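Local atomic coordinates of probable hydrogenase maturation factor HypB (Methanocaldococcus jannaschii, PDB entry 2HF9), a protein that probably hydrolyses GTP slowly in support of nickel insertion into [NiFe] hydrogenases, and binds zinc and probably nickel. Residues I68-A77 against A89-G97; T96-V107 against V127-L138. All coordinates share one frame; numbering follows the deposited sequence.

Contact 1 (I68-A77 against A89-G97); sequences IACIAGDVIA and AKVVPLNTG
Between the parallel strands 68-74 and 90-95, Cys70 N donates a hydrogen bond to Lys90 O at 2.7 Å. The bonds then alternate along both strands. Val92 N goes to Cys70 O, Ala72 N to Val92 O, Leu94 N to Ala72 O, Asp74 N to Leu94 O, and Thr96 N to Asp74 O.

Side chains alternate between the sheet faces. With Ile71 and Val92 lies Leu94, whose CD1 meets Ile71 CG2 at 3.6 Å. Ile71 CG2 is trans to its own backbone N and is thereby turned to this neighbour. On the other face Cys70 SG touches Ala89 CB at 4.0 Å.

At the end of strand 90-95 Asn95 reaches across to the turn that follows strand 68-74. Its OD1 accepts from Ala77 N at 2.9 Å, with an N-H...O angle of 171°, and ties that turn to the edge strand. Ala77 CB also rests on Pro93 CB at 3.8 Å. Thr96 CG2 packs 3.9 Å from Gly73 CA. A glycine in place of Thr96 has no such methyl, which would probably open a gap over Gly73 and let the chain here bend more freely.

The pair is the two strands of a beta-alpha-beta crossover, joined by helix 78-85, in the P-loop NTPase fold. Strand 90-95 is the outermost on its side of the sheet within the chain. Strand 68-74 also bonds to strand 121-125.

A water accepts from Gly97 N and donates to Val75 O, 2.7 Å away, bridging the two segments past the last strand bond. Helix 78-85 covers Val91 through Ala81, Met84 and Glu85, while helix 51-62 meets Cys70 through Ile55 and Ile59. Asp80 of the magnesium site lies on the connecting helix.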
ATOM      1  N   ILE A  68      23.041   3.432  15.937  1.00 13.26           N
ATOM      2  CA  ILE A  68      21.788   3.032  15.303  1.00 12.85           C
ATOM      3  C   ILE A  68      21.992   1.919  14.278  1.00 12.65           C
ATOM      4  O   ILE A  68      22.914   1.967  13.459  1.00 12.53           O
ATOM      5  CB  ILE A  68      21.069   4.253  14.656  1.00 12.73           C
ATOM      6  CG1 ILE A  68      20.777   5.329  15.711  1.00 12.27           C
ATOM      7  CG2 ILE A  68      19.767   3.825  13.963  1.00 12.71           C
ATOM      8  CD1 ILE A  68      20.605   6.732  15.143  1.00 11.94           C
ATOM      9  N   ALA A  69      21.128   0.909  14.354  1.00 12.37           N
ATOM     10  CA  ALA A  69      21.072  -0.156  13.361  1.00 12.07           C
ATOM     11  C   ALA A  69      19.700  -0.151  12.710  1.00 11.81           C
ATOM     12  O   ALA A  69      18.726   0.313  13.310  1.00 11.43           O
ATOM     13  CB  ALA A  69      21.339  -1.507  14.006  1.00 12.38           C
ATOM     14  N   CYS A  70      19.635  -0.664  11.485  1.00 11.40           N
ATOM     15  CA  CYS A  70      18.371  -0.835  10.779  1.00 11.13           C
ATOM     16  C   CYS A  70      18.184  -2.240  10.225  1.00 11.02           C
ATOM     17  O   CYS A  70      19.151  -2.934   9.902  1.00 10.63           O
ATOM     18  CB  CYS A  70      18.252   0.160   9.625  1.00 11.28           C
ATOM     19  SG  CYS A  70      18.344   1.880  10.122  1.00 12.36           S
ATOM     20  N   ILE A  71      16.922  -2.639  10.134  1.00 10.58           N
ATOM     21  CA  ILE A  71      16.505  -3.802   9.367  1.00 10.63           C
ATOM     22  C   ILE A  71      15.548  -3.276   8.301  1.00 10.53           C
ATOM     23  O   ILE A  71      14.531  -2.656   8.623  1.00 10.19           O
ATOM     24  CB  ILE A  71      15.808  -4.871  10.258  1.00 10.51           C
ATOM     25  CG1 ILE A  71      16.820  -5.516  11.210  1.00 10.63           C
ATOM     26  CG2 ILE A  71      15.128  -5.943   9.396  1.00 11.60           C
ATOM     27  CD1 ILE A  71      16.195  -6.254  12.403  1.00 10.33           C
ATOM     28  N   ALA A  72      15.895  -3.499   7.040  1.00 10.26           N
ATOM     29  CA  ALA A  72      15.085  -3.031   5.922  1.00 10.60           C
ATOM     30  C   ALA A  72      14.506  -4.219   5.172  1.00 10.66           C
ATOM     31  O   ALA A  72      15.233  -4.950   4.492  1.00 10.50           O
ATOM     32  CB  ALA A  72      15.912  -2.160   4.990  1.00 10.42           C
ATOM     33  N   GLY A  73      13.198  -4.412   5.316  1.00 10.82           N
ATOM     34  CA  GLY A  73      12.505  -5.494   4.632  1.00 10.98           C
ATOM     35  C   GLY A  73      11.649  -5.000   3.481  1.00 11.19           C
ATOM     36  O   GLY A  73      10.840  -4.087   3.644  1.00 10.98           O
ATOM     37  N   ASP A  74      11.844  -5.598   2.311  1.00 11.41           N
ATOM     38  CA  ASP A  74      10.986  -5.366   1.145  1.00 11.99           C
ATOM     39  C   ASP A  74      11.265  -6.449   0.112  1.00 12.09           C
ATOM     40  O   ASP A  74      12.200  -7.228   0.282  1.00 12.12           O
ATOM     41  CB  ASP A  74      11.226  -3.973   0.552  1.00 12.49           C
ATOM     42  CG  ASP A  74      10.069  -3.492  -0.319  1.00 13.53           C
ATOM     43  OD1 ASP A  74       8.983  -4.117  -0.322  1.00 14.37           O
ATOM     44  OD2 ASP A  74      10.250  -2.479  -1.016  1.00 16.52           O
ATOM     45  N   VAL A  75      10.452  -6.503  -0.944  1.00 12.23           N
ATOM     46  CA  VAL A  75      10.641  -7.456  -2.047  1.00 12.53           C
ATOM     47  C   VAL A  75      12.083  -7.405  -2.558  1.00 12.47           C
ATOM     48  O   VAL A  75      12.761  -8.433  -2.646  1.00 12.61           O
ATOM     49  CB  VAL A  75       9.667  -7.186  -3.225  1.00 12.41           C
ATOM     50  CG1 VAL A  75       9.618  -8.390  -4.168  1.00 13.08           C
ATOM     51  CG2 VAL A  75       8.263  -6.863  -2.712  1.00 13.17           C
ATOM     52  N   ILE A  76      12.534  -6.204  -2.897  1.00 12.35           N
ATOM     53  CA  ILE A  76      13.936  -5.950  -3.209  1.00 12.33           C
ATOM     54  C   ILE A  76      14.473  -4.992  -2.145  1.00 11.94           C
ATOM     55  O   ILE A  76      14.307  -3.771  -2.234  1.00 11.89           O
ATOM     56  CB  ILE A  76      14.131  -5.407  -4.653  1.00 12.37           C
ATOM     57  CG1 ILE A  76      13.377  -6.293  -5.659  1.00 12.62           C
ATOM     58  CG2 ILE A  76      15.620  -5.349  -5.005  1.00 13.29           C
ATOM     59  CD1 ILE A  76      13.201  -5.689  -7.033  1.00 12.57           C
ATOM     60  N   ALA A  77      15.108  -5.569  -1.128  1.00 11.81           N
ATOM     61  CA  ALA A  77      15.505  -4.832   0.072  1.00 11.60           C
ATOM     62  C   ALA A  77      16.645  -3.830  -0.142  1.00 11.79           C
ATOM     63  O   ALA A  77      16.807  -2.895   0.652  1.00 11.48           O
ATOM     64  CB  ALA A  77      15.853  -5.808   1.195  1.00 11.92           C
ATOM     65  N   ALA A  89      24.285   4.042   9.292  1.00 20.04           N
ATOM     66  CA  ALA A  89      23.698   2.986  10.107  1.00 19.68           C
ATOM     67  C   ALA A  89      24.159   1.629   9.601  1.00 19.41           C
ATOM     68  O   ALA A  89      24.435   1.461   8.410  1.00 19.13           O
ATOM     69  CB  ALA A  89      22.179   3.068  10.087  1.00 19.57           C
ATOM     70  N   LYS A  90      24.255   0.668  10.515  1.00 19.39           N
ATOM     71  CA  LYS A  90      24.441  -0.725  10.136  1.00 19.38           C
ATOM     72  C   LYS A  90      23.082  -1.274   9.717  1.00 18.75           C
ATOM     73  O   LYS A  90      22.095  -1.104  10.431  1.00 18.87           O
ATOM     74  CB  LYS A  90      25.033  -1.531  11.288  1.00 19.62           C
ATOM     75  CG  LYS A  90      25.383  -2.962  10.904  1.00 21.36           C
ATOM     76  CD  LYS A  90      26.795  -3.325  11.336  1.00 23.40           C
ATOM     77  CE  LYS A  90      27.131  -4.768  10.971  1.00 24.70           C
ATOM     78  NZ  LYS A  90      26.879  -5.062   9.527  1.00 25.36           N
ATOM     79  N   VAL A  91      23.033  -1.910   8.550  1.00 18.02           N
ATOM     80  CA  VAL A  91      21.766  -2.358   7.979  1.00 17.12           C
ATOM     81  C   VAL A  91      21.774  -3.852   7.676  1.00 16.81           C
ATOM     82  O   VAL A  91      22.714  -4.371   7.069  1.00 16.73           O
ATOM     83  CB  VAL A  91      21.414  -1.580   6.684  1.00 17.35           C
ATOM     84  CG1 VAL A  91      20.010  -1.935   6.204  1.00 16.74           C
ATOM     85  CG2 VAL A  91      21.545  -0.077   6.901  1.00 16.99           C
ATOM     86  N   VAL A  92      20.722  -4.537   8.116  1.00 15.80           N
ATOM     87  CA  VAL A  92      20.461  -5.901   7.683  1.00 15.22           C
ATOM     88  C   VAL A  92      19.286  -5.862   6.708  1.00 14.75           C
ATOM     89  O   VAL A  92      18.164  -5.513   7.097  1.00 14.26           O
ATOM     90  CB  VAL A  92      20.153  -6.853   8.863  1.00 15.09           C
ATOM     91  CG1 VAL A  92      19.832  -8.255   8.351  1.00 15.14           C
ATOM     92  CG2 VAL A  92      21.330  -6.897   9.829  1.00 15.66           C
ATOM     93  N   PRO A  93      19.542  -6.196   5.433  1.00 14.39           N
ATOM     94  CA  PRO A  93      18.445  -6.240   4.478  1.00 14.16           C
ATOM     95  C   PRO A  93      17.703  -7.570   4.553  1.00 14.18           C
ATOM     96  O   PRO A  93      18.316  -8.612   4.807  1.00 13.93           O
ATOM     97  CB  PRO A  93      19.151  -6.085   3.129  1.00 14.17           C
ATOM     98  CG  PRO A  93      20.513  -6.659   3.345  1.00 14.33           C
ATOM     99  CD  PRO A  93      20.841  -6.530   4.811  1.00 14.51           C
ATOM    100  N   LEU A  94      16.392  -7.523   4.345  1.00 13.97           N
ATOM    101  CA  LEU A  94      15.579  -8.729   4.281  1.00 14.24           C
ATOM    102  C   LEU A  94      14.714  -8.715   3.028  1.00 14.43           C
ATOM    103  O   LEU A  94      13.773  -7.924   2.918  1.00 14.15           O
ATOM    104  CB  LEU A  94      14.709  -8.884   5.540  1.00 14.33           C
ATOM    105  CG  LEU A  94      15.381  -9.232   6.876  1.00 14.21           C
ATOM    106  CD1 LEU A  94      14.359  -9.214   8.010  1.00 14.38           C
ATOM    107  CD2 LEU A  94      16.093 -10.584   6.824  1.00 15.14           C
ATOM    108  N   ASN A  95      15.055  -9.574   2.074  1.00 14.72           N
ATOM    109  CA  ASN A  95      14.236  -9.755   0.887  1.00 15.15           C
ATOM    110  C   ASN A  95      13.032 -10.604   1.271  1.00 15.75           C
ATOM    111  O   ASN A  95      13.167 -11.783   1.612  1.00 15.70           O
ATOM    112  CB  ASN A  95      15.039 -10.396  -0.246  1.00 15.21           C
ATOM    113  CG  ASN A  95      16.155  -9.497  -0.758  1.00 15.20           C
ATOM    114  OD1 ASN A  95      15.935  -8.332  -1.085  1.00 14.85           O
ATOM    115  ND2 ASN A  95      17.362 -10.046  -0.849  1.00 16.39           N
ATOM    116  N   THR A  96      11.857  -9.984   1.232  1.00 16.10           N
ATOM    117  CA  THR A  96      10.668 -10.545   1.869  1.00 16.53           C
ATOM    118  C   THR A  96       9.784 -11.374   0.943  1.00 17.16           C
ATOM    119  O   THR A  96       8.743 -11.875   1.368  1.00 17.25           O
ATOM    120  CB  THR A  96       9.823  -9.440   2.541  1.00 16.44           C
ATOM    121  OG1 THR A  96       9.512  -8.428   1.580  1.00 15.88           O
ATOM    122  CG2 THR A  96      10.586  -8.811   3.701  1.00 15.90           C
ATOM    123  N   GLY A  97      10.201 -11.520  -0.312  1.00 18.10           N
ATOM    124  CA  GLY A  97       9.454 -12.307  -1.297  1.00 19.26           C
ATOM    125  C   GLY A  97       8.016 -11.853  -1.441  1.00 19.97           C
ATOM    126  O   GLY A  97       7.745 -10.663  -1.591  1.00 20.29           O
TER
HETATM  127  O   HOH W   1      12.249 -11.088  -2.230  1.00 20.70           O

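Contact 2 (T96-V107 against V127-L138); sequences TGKECHLDAHLV and VGNLICPADFDL. With ZN (zinc ion), chain D.
Cys100 and His101 pass alongside Cys132 and Pro133 with no direct hydrogen bond between the two backbones, the CA atoms of His101 and Pro133 being 4.9 Å apart. A disulfide joins Cys100 SG to Cys132 SG at 2.0 Å (S-S torsion -96°). Both cysteines and His101 belong to a zinc site known from experiment, probably also a nickel site; with the sulfurs joined it is not formed here. Cys100 packs on Cys100 of the second subunit. The His101 ring lies in an offset stack on Phe136, centroids 3.8 Å apart and planes at 13°. With CG between the backbone N and the carbonyl carbon (chi1 65°), it reaches over Phe136, NE2 above the ring centre. Val127 CG2 presses on Cys100 O at 3.1 Å, and this buried oxygen has no polar partner. Leu138 CD2 lies 3.8 Å from Leu102 CB. A water lies within hydrogen-bonding distance of Leu102 O and Phe136 O. Asp103 is the N-cap of helix 104-111, its OD1 accepting from Leu106 N. His105 NE2 there binds zinc at 1.9 Å, as does His109. Leu102, Val107 and Leu138 pack on Ile124 of strand 121-125, and Phe136 meets Ile18 of helix 18-35.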
ATOM      1  N   THR A  96      11.857  -9.984   1.232  1.00 16.10           N
ATOM      2  CA  THR A  96      10.668 -10.545   1.869  1.00 16.53           C
ATOM      3  C   THR A  96       9.784 -11.374   0.943  1.00 17.16           C
ATOM      4  O   THR A  96       8.743 -11.875   1.368  1.00 17.25           O
ATOM      5  CB  THR A  96       9.823  -9.440   2.541  1.00 16.44           C
ATOM      6  OG1 THR A  96       9.512  -8.428   1.580  1.00 15.88           O
ATOM      7  CG2 THR A  96      10.586  -8.811   3.701  1.00 15.90           C
ATOM      8  N   GLY A  97      10.201 -11.520  -0.312  1.00 18.10           N
ATOM      9  CA  GLY A  97       9.454 -12.307  -1.297  1.00 19.26           C
ATOM     10  C   GLY A  97       8.016 -11.853  -1.441  1.00 19.97           C
ATOM     11  O   GLY A  97       7.745 -10.663  -1.591  1.00 20.29           O
ATOM     12  N   LYS A  98       7.092 -12.806  -1.372  1.00 20.74           N
ATOM     13  CA  LYS A  98       5.673 -12.511  -1.556  1.00 21.45           C
ATOM     14  C   LYS A  98       4.942 -12.250  -0.234  1.00 21.57           C
ATOM     15  O   LYS A  98       3.733 -11.995  -0.222  1.00 21.52           O
ATOM     16  CB  LYS A  98       4.991 -13.620  -2.366  1.00 21.50           C
ATOM     17  CG  LYS A  98       5.542 -13.764  -3.780  1.00 22.11           C
ATOM     18  CD  LYS A  98       4.743 -14.755  -4.612  1.00 22.58           C
ATOM     19  CE  LYS A  98       5.342 -14.900  -6.005  1.00 24.43           C
ATOM     20  NZ  LYS A  98       4.583 -15.861  -6.856  1.00 26.06           N
ATOM     21  N   GLU A  99       5.684 -12.296   0.871  1.00 21.65           N
ATOM     22  CA  GLU A  99       5.131 -12.017   2.194  1.00 21.97           C
ATOM     23  C   GLU A  99       4.744 -10.540   2.337  1.00 21.58           C
ATOM     24  O   GLU A  99       5.515  -9.643   1.985  1.00 21.67           O
ATOM     25  CB  GLU A  99       6.125 -12.431   3.285  1.00 22.29           C
ATOM     26  CG  GLU A  99       5.480 -13.036   4.531  1.00 24.31           C
ATOM     27  CD  GLU A  99       4.653 -14.277   4.229  1.00 26.53           C
ATOM     28  OE1 GLU A  99       5.174 -15.214   3.581  1.00 28.17           O
ATOM     29  OE2 GLU A  99       3.476 -14.318   4.644  1.00 28.32           O
ATOM     30  N   CYS A 100       3.541 -10.299   2.848  1.00 21.29           N
ATOM     31  CA  CYS A 100       3.006  -8.944   2.982  1.00 21.09           C
ATOM     32  C   CYS A 100       3.285  -8.332   4.357  1.00 20.37           C
ATOM     33  O   CYS A 100       2.632  -7.367   4.764  1.00 20.23           O
ATOM     34  CB  CYS A 100       1.504  -8.935   2.681  1.00 21.46           C
ATOM     35  SG  CYS A 100       0.542 -10.090   3.667  1.00 23.84           S
ATOM     36  N   HIS A 101       4.267  -8.898   5.058  1.00 19.48           N
ATOM     37  CA  HIS A 101       4.667  -8.449   6.391  1.00 18.57           C
ATOM     38  C   HIS A 101       5.995  -9.099   6.774  1.00 17.88           C
ATOM     39  O   HIS A 101       6.328 -10.177   6.280  1.00 17.35           O
ATOM     40  CB  HIS A 101       3.603  -8.830   7.427  1.00 18.82           C
ATOM     41  CG  HIS A 101       3.433 -10.309   7.604  1.00 19.15           C
ATOM     42  ND1 HIS A 101       2.540 -11.051   6.861  1.00 19.98           N
ATOM     43  CD2 HIS A 101       4.053 -11.184   8.431  1.00 19.76           C
ATOM     44  CE1 HIS A 101       2.611 -12.318   7.229  1.00 20.04           C
ATOM     45  NE2 HIS A 101       3.523 -12.426   8.178  1.00 20.20           N
ATOM     46  N   LEU A 102       6.751  -8.437   7.645  1.00 17.12           N
ATOM     47  CA  LEU A 102       7.839  -9.097   8.358  1.00 16.63           C
ATOM     48  C   LEU A 102       7.231  -9.861   9.530  1.00 16.34           C
ATOM     49  O   LEU A 102       6.109  -9.569   9.942  1.00 16.70           O
ATOM     50  CB  LEU A 102       8.855  -8.072   8.879  1.00 16.35           C
ATOM     51  CG  LEU A 102       9.753  -7.329   7.887  1.00 15.84           C
ATOM     52  CD1 LEU A 102      10.511  -6.237   8.613  1.00 16.22           C
ATOM     53  CD2 LEU A 102      10.720  -8.269   7.198  1.00 15.55           C
ATOM     54  N   ASP A 103       7.961 -10.835  10.066  1.00 16.13           N
ATOM     55  CA  ASP A 103       7.537 -11.523  11.290  1.00 15.91           C
ATOM     56  C   ASP A 103       8.682 -11.597  12.307  1.00 15.62           C
ATOM     57  O   ASP A 103       9.822 -11.280  11.979  1.00 15.51           O
ATOM     58  CB  ASP A 103       6.919 -12.902  10.979  1.00 16.11           C
ATOM     59  CG  ASP A 103       7.925 -13.910  10.422  1.00 16.97           C
ATOM     60  OD1 ASP A 103       9.145 -13.685  10.512  1.00 16.99           O
ATOM     61  OD2 ASP A 103       7.478 -14.954   9.897  1.00 18.71           O
ATOM     62  N   ALA A 104       8.375 -11.995  13.539  1.00 15.52           N
ATOM     63  CA  ALA A 104       9.386 -12.068  14.601  1.00 15.55           C
ATOM     64  C   ALA A 104      10.509 -13.062  14.290  1.00 15.70           C
ATOM     65  O   ALA A 104      11.660 -12.850  14.682  1.00 15.65           O
ATOM     66  CB  ALA A 104       8.738 -12.401  15.929  1.00 15.47           C
ATOM     67  N   HIS A 105      10.167 -14.138  13.584  1.00 15.54           N
ATOM     68  CA  HIS A 105      11.125 -15.171  13.215  1.00 15.57           C
ATOM     69  C   HIS A 105      12.254 -14.617  12.347  1.00 15.44           C
ATOM     70  O   HIS A 105      13.434 -14.766  12.682  1.00 15.19           O
ATOM     71  CB  HIS A 105      10.412 -16.334  12.510  1.00 15.57           C
ATOM     72  CG  HIS A 105      11.332 -17.428  12.071  1.00 16.26           C
ATOM     73  ND1 HIS A 105      11.351 -17.910  10.780  1.00 16.89           N
ATOM     74  CD2 HIS A 105      12.276 -18.123  12.747  1.00 16.22           C
ATOM     75  CE1 HIS A 105      12.263 -18.862  10.683  1.00 17.89           C
ATOM     76  NE2 HIS A 105      12.838 -19.011  11.863  1.00 17.05           N
ATOM     77  N   LEU A 106      11.886 -13.971  11.243  1.00 15.25           N
ATOM     78  CA  LEU A 106      12.867 -13.390  10.335  1.00 15.46           C
ATOM     79  C   LEU A 106      13.659 -12.268  11.014  1.00 15.05           C
ATOM     80  O   LEU A 106      14.878 -12.174  10.837  1.00 14.80           O
ATOM     81  CB  LEU A 106      12.200 -12.916   9.034  1.00 15.64           C
ATOM     82  CG  LEU A 106      12.261 -13.839   7.802  1.00 16.56           C
ATOM     83  CD1 LEU A 106      11.805 -15.270   8.090  1.00 17.94           C
ATOM     84  CD2 LEU A 106      11.447 -13.250   6.653  1.00 16.60           C
ATOM     85  N   VAL A 107      12.966 -11.444  11.802  1.00 14.61           N
ATOM     86  CA  VAL A 107      13.602 -10.379  12.583  1.00 14.49           C
ATOM     87  C   VAL A 107      14.585 -10.956  13.613  1.00 14.63           C
ATOM     88  O   VAL A 107      15.685 -10.435  13.779  1.00 14.45           O
ATOM     89  CB  VAL A 107      12.554  -9.438  13.248  1.00 14.38           C
ATOM     90  CG1 VAL A 107      13.198  -8.533  14.301  1.00 13.95           C
ATOM     91  CG2 VAL A 107      11.840  -8.601  12.186  1.00 14.27           C
ATOM     92  N   VAL A 127       7.370  -4.092   5.547  1.00 13.65           N
ATOM     93  CA  VAL A 127       6.919  -4.000   4.158  1.00 14.93           C
ATOM     94  C   VAL A 127       5.745  -3.010   4.071  1.00 15.33           C
ATOM     95  O   VAL A 127       4.977  -2.869   5.026  1.00 15.60           O
ATOM     96  CB  VAL A 127       6.553  -5.383   3.558  1.00 15.11           C
ATOM     97  CG1 VAL A 127       7.547  -6.463   3.997  1.00 15.98           C
ATOM     98  CG2 VAL A 127       5.159  -5.775   3.941  1.00 15.95           C
ATOM     99  N   GLY A 128       5.635  -2.305   2.945  1.00 16.11           N
ATOM    100  CA  GLY A 128       4.564  -1.323   2.740  1.00 16.84           C
ATOM    101  C   GLY A 128       3.218  -1.979   2.498  1.00 17.48           C
ATOM    102  O   GLY A 128       2.953  -2.480   1.406  1.00 17.43           O
ATOM    103  N   ASN A 129       2.371  -1.965   3.528  1.00 18.39           N
ATOM    104  CA  ASN A 129       1.095  -2.675   3.545  1.00 19.30           C
ATOM    105  C   ASN A 129       0.366  -2.263   4.817  1.00 19.86           C
ATOM    106  O   ASN A 129       0.956  -2.284   5.901  1.00 19.70           O
ATOM    107  CB  ASN A 129       1.326  -4.198   3.549  1.00 19.43           C
ATOM    108  CG  ASN A 129       0.074  -5.002   3.183  1.00 20.61           C
ATOM    109  OD1 ASN A 129      -0.959  -4.924   3.850  1.00 21.69           O
ATOM    110  ND2 ASN A 129       0.182  -5.802   2.129  1.00 21.55           N
ATOM    111  N   LEU A 130      -0.907  -1.891   4.688  1.00 20.30           N
ATOM    112  CA  LEU A 130      -1.706  -1.476   5.844  1.00 20.95           C
ATOM    113  C   LEU A 130      -2.604  -2.579   6.413  1.00 21.74           C
ATOM    114  O   LEU A 130      -3.406  -2.323   7.314  1.00 21.87           O
ATOM    115  CB  LEU A 130      -2.548  -0.235   5.507  1.00 20.73           C
ATOM    116  CG  LEU A 130      -1.864   1.130   5.399  1.00 20.29           C
ATOM    117  CD1 LEU A 130      -2.891   2.190   5.022  1.00 19.16           C
ATOM    118  CD2 LEU A 130      -1.144   1.521   6.696  1.00 18.71           C
ATOM    119  N   ILE A 131      -2.465  -3.797   5.897  1.00 22.73           N
ATOM    120  CA  ILE A 131      -3.300  -4.922   6.326  1.00 23.49           C
ATOM    121  C   ILE A 131      -2.535  -5.948   7.175  1.00 23.83           C
ATOM    122  O   ILE A 131      -2.761  -6.033   8.386  1.00 23.93           O
ATOM    123  CB  ILE A 131      -4.026  -5.601   5.122  1.00 23.66           C
ATOM    124  CG1 ILE A 131      -5.148  -4.708   4.584  1.00 23.76           C
ATOM    125  CG2 ILE A 131      -4.633  -6.936   5.520  1.00 24.12           C
ATOM    126  CD1 ILE A 131      -4.732  -3.791   3.470  1.00 24.21           C
ATOM    127  N   CYS A 132      -1.622  -6.694   6.545  1.00 24.02           N
ATOM    128  CA  CYS A 132      -0.952  -7.846   7.179  1.00 24.24           C
ATOM    129  C   CYS A 132      -0.089  -7.550   8.411  1.00 23.98           C
ATOM    130  O   CYS A 132      -0.148  -8.308   9.386  1.00 23.89           O
ATOM    131  CB  CYS A 132      -0.098  -8.607   6.166  1.00 24.25           C
ATOM    132  SG  CYS A 132      -0.856  -8.930   4.576  1.00 26.12           S
ATOM    133  N   PRO A 133       0.742  -6.482   8.366  1.00 23.83           N
ATOM    134  CA  PRO A 133       1.629  -6.221   9.506  1.00 23.72           C
ATOM    135  C   PRO A 133       0.914  -5.968  10.838  1.00 23.67           C
ATOM    136  O   PRO A 133       1.541  -6.066  11.893  1.00 23.86           O
ATOM    137  CB  PRO A 133       2.400  -4.967   9.068  1.00 23.70           C
ATOM    138  CG  PRO A 133       2.319  -4.966   7.582  1.00 23.86           C
ATOM    139  CD  PRO A 133       0.947  -5.489   7.293  1.00 23.68           C
ATOM    140  N   ALA A 134      -0.380  -5.657  10.789  1.00 23.59           N
ATOM    141  CA  ALA A 134      -1.160  -5.382  11.995  1.00 23.48           C
ATOM    142  C   ALA A 134      -1.108  -6.530  13.005  1.00 23.47           C
ATOM    143  O   ALA A 134      -0.979  -6.296  14.209  1.00 23.66           O
ATOM    144  CB  ALA A 134      -2.604  -5.060  11.633  1.00 23.42           C
ATOM    145  N   ASP A 135      -1.189  -7.762  12.504  1.00 23.20           N
ATOM    146  CA  ASP A 135      -1.247  -8.956  13.354  1.00 22.83           C
ATOM    147  C   ASP A 135       0.117  -9.535  13.736  1.00 22.27           C
ATOM    148  O   ASP A 135       0.185 -10.475  14.529  1.00 22.20           O
ATOM    149  CB  ASP A 135      -2.090 -10.046  12.682  1.00 23.16           C
ATOM    150  CG  ASP A 135      -3.555  -9.662  12.547  1.00 24.20           C
ATOM    151  OD1 ASP A 135      -4.059  -8.874  13.379  1.00 25.61           O
ATOM    152  OD2 ASP A 135      -4.204 -10.160  11.604  1.00 25.74           O
ATOM    153  N   PHE A 136       1.197  -8.985  13.185  1.00 21.52           N
ATOM    154  CA  PHE A 136       2.525  -9.563  13.401  1.00 20.88           C
ATOM    155  C   PHE A 136       3.489  -8.675  14.188  1.00 20.33           C
ATOM    156  O   PHE A 136       4.199  -7.840  13.622  1.00 20.40           O
ATOM    157  CB  PHE A 136       3.137 -10.029  12.078  1.00 20.99           C
ATOM    158  CG  PHE A 136       2.508 -11.282  11.536  1.00 21.32           C
ATOM    159  CD1 PHE A 136       1.410 -11.215  10.679  1.00 21.37           C
ATOM    160  CD2 PHE A 136       3.006 -12.532  11.893  1.00 21.30           C
ATOM    161  CE1 PHE A 136       0.818 -12.382  10.184  1.00 21.68           C
ATOM    162  CE2 PHE A 136       2.423 -13.700  11.401  1.00 21.45           C
ATOM    163  CZ  PHE A 136       1.330 -13.623  10.546  1.00 21.33           C
ATOM    164  N   ASP A 137       3.487  -8.882  15.504  1.00 19.50           N
ATOM    165  CA  ASP A 137       4.448  -8.288  16.431  1.00 18.69           C
ATOM    166  C   ASP A 137       5.852  -8.782  16.070  1.00 17.86           C
ATOM    167  O   ASP A 137       6.080  -9.988  15.944  1.00 17.62           O
ATOM    168  CB  ASP A 137       4.067  -8.703  17.861  1.00 19.11           C
ATOM    169  CG  ASP A 137       4.985  -8.128  18.932  1.00 19.90           C
ATOM    170  OD1 ASP A 137       5.961  -7.412  18.615  1.00 21.21           O
ATOM    171  OD2 ASP A 137       4.720  -8.412  20.123  1.00 21.36           O
ATOM    172  N   LEU A 138       6.778  -7.845  15.880  1.00 16.68           N
ATOM    173  CA  LEU A 138       8.148  -8.179  15.481  1.00 15.58           C
ATOM    174  C   LEU A 138       9.080  -8.382  16.677  1.00 15.18           C
ATOM    175  O   LEU A 138      10.211  -8.852  16.520  1.00 14.69           O
ATOM    176  CB  LEU A 138       8.722  -7.097  14.554  1.00 15.40           C
ATOM    177  CG  LEU A 138       7.993  -6.765  13.246  1.00 14.70           C
ATOM    178  CD1 LEU A 138       8.839  -5.837  12.382  1.00 14.52           C
ATOM    179  CD2 LEU A 138       7.636  -8.013  12.466  1.00 13.87           C
TER
HETATM  180 ZN    ZN D 302      14.378 -19.845  12.486  0.50 14.15          ZN
HETATM  181  O   HOH W   2       4.581  -7.209  10.747  1.00 14.34           O

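The two contacts are in series and share Thr96 and Gly97, where strand 90-95 gives way to the chain leading into helix 104-111. Contact 1 is regular, held by backbone bonds between strands, and is partly buried at the edge of the sheet. Contact 2 is more buried and joins loops and the start of helix 104-111; covalent sulfur, stacked rings and apolar side chains replace the strand bonds. They meet where Leu94 CD1 packs 3.8 Å from Leu102 CD2. Strand 121-125 lies beside both. Each also reaches the second subunit: contact 1 by packing of Asp74 and Val75 on its Lys158, contact 2 by Cys100 on its Cys100 and a salt bridge from Lys98 to its Asp135.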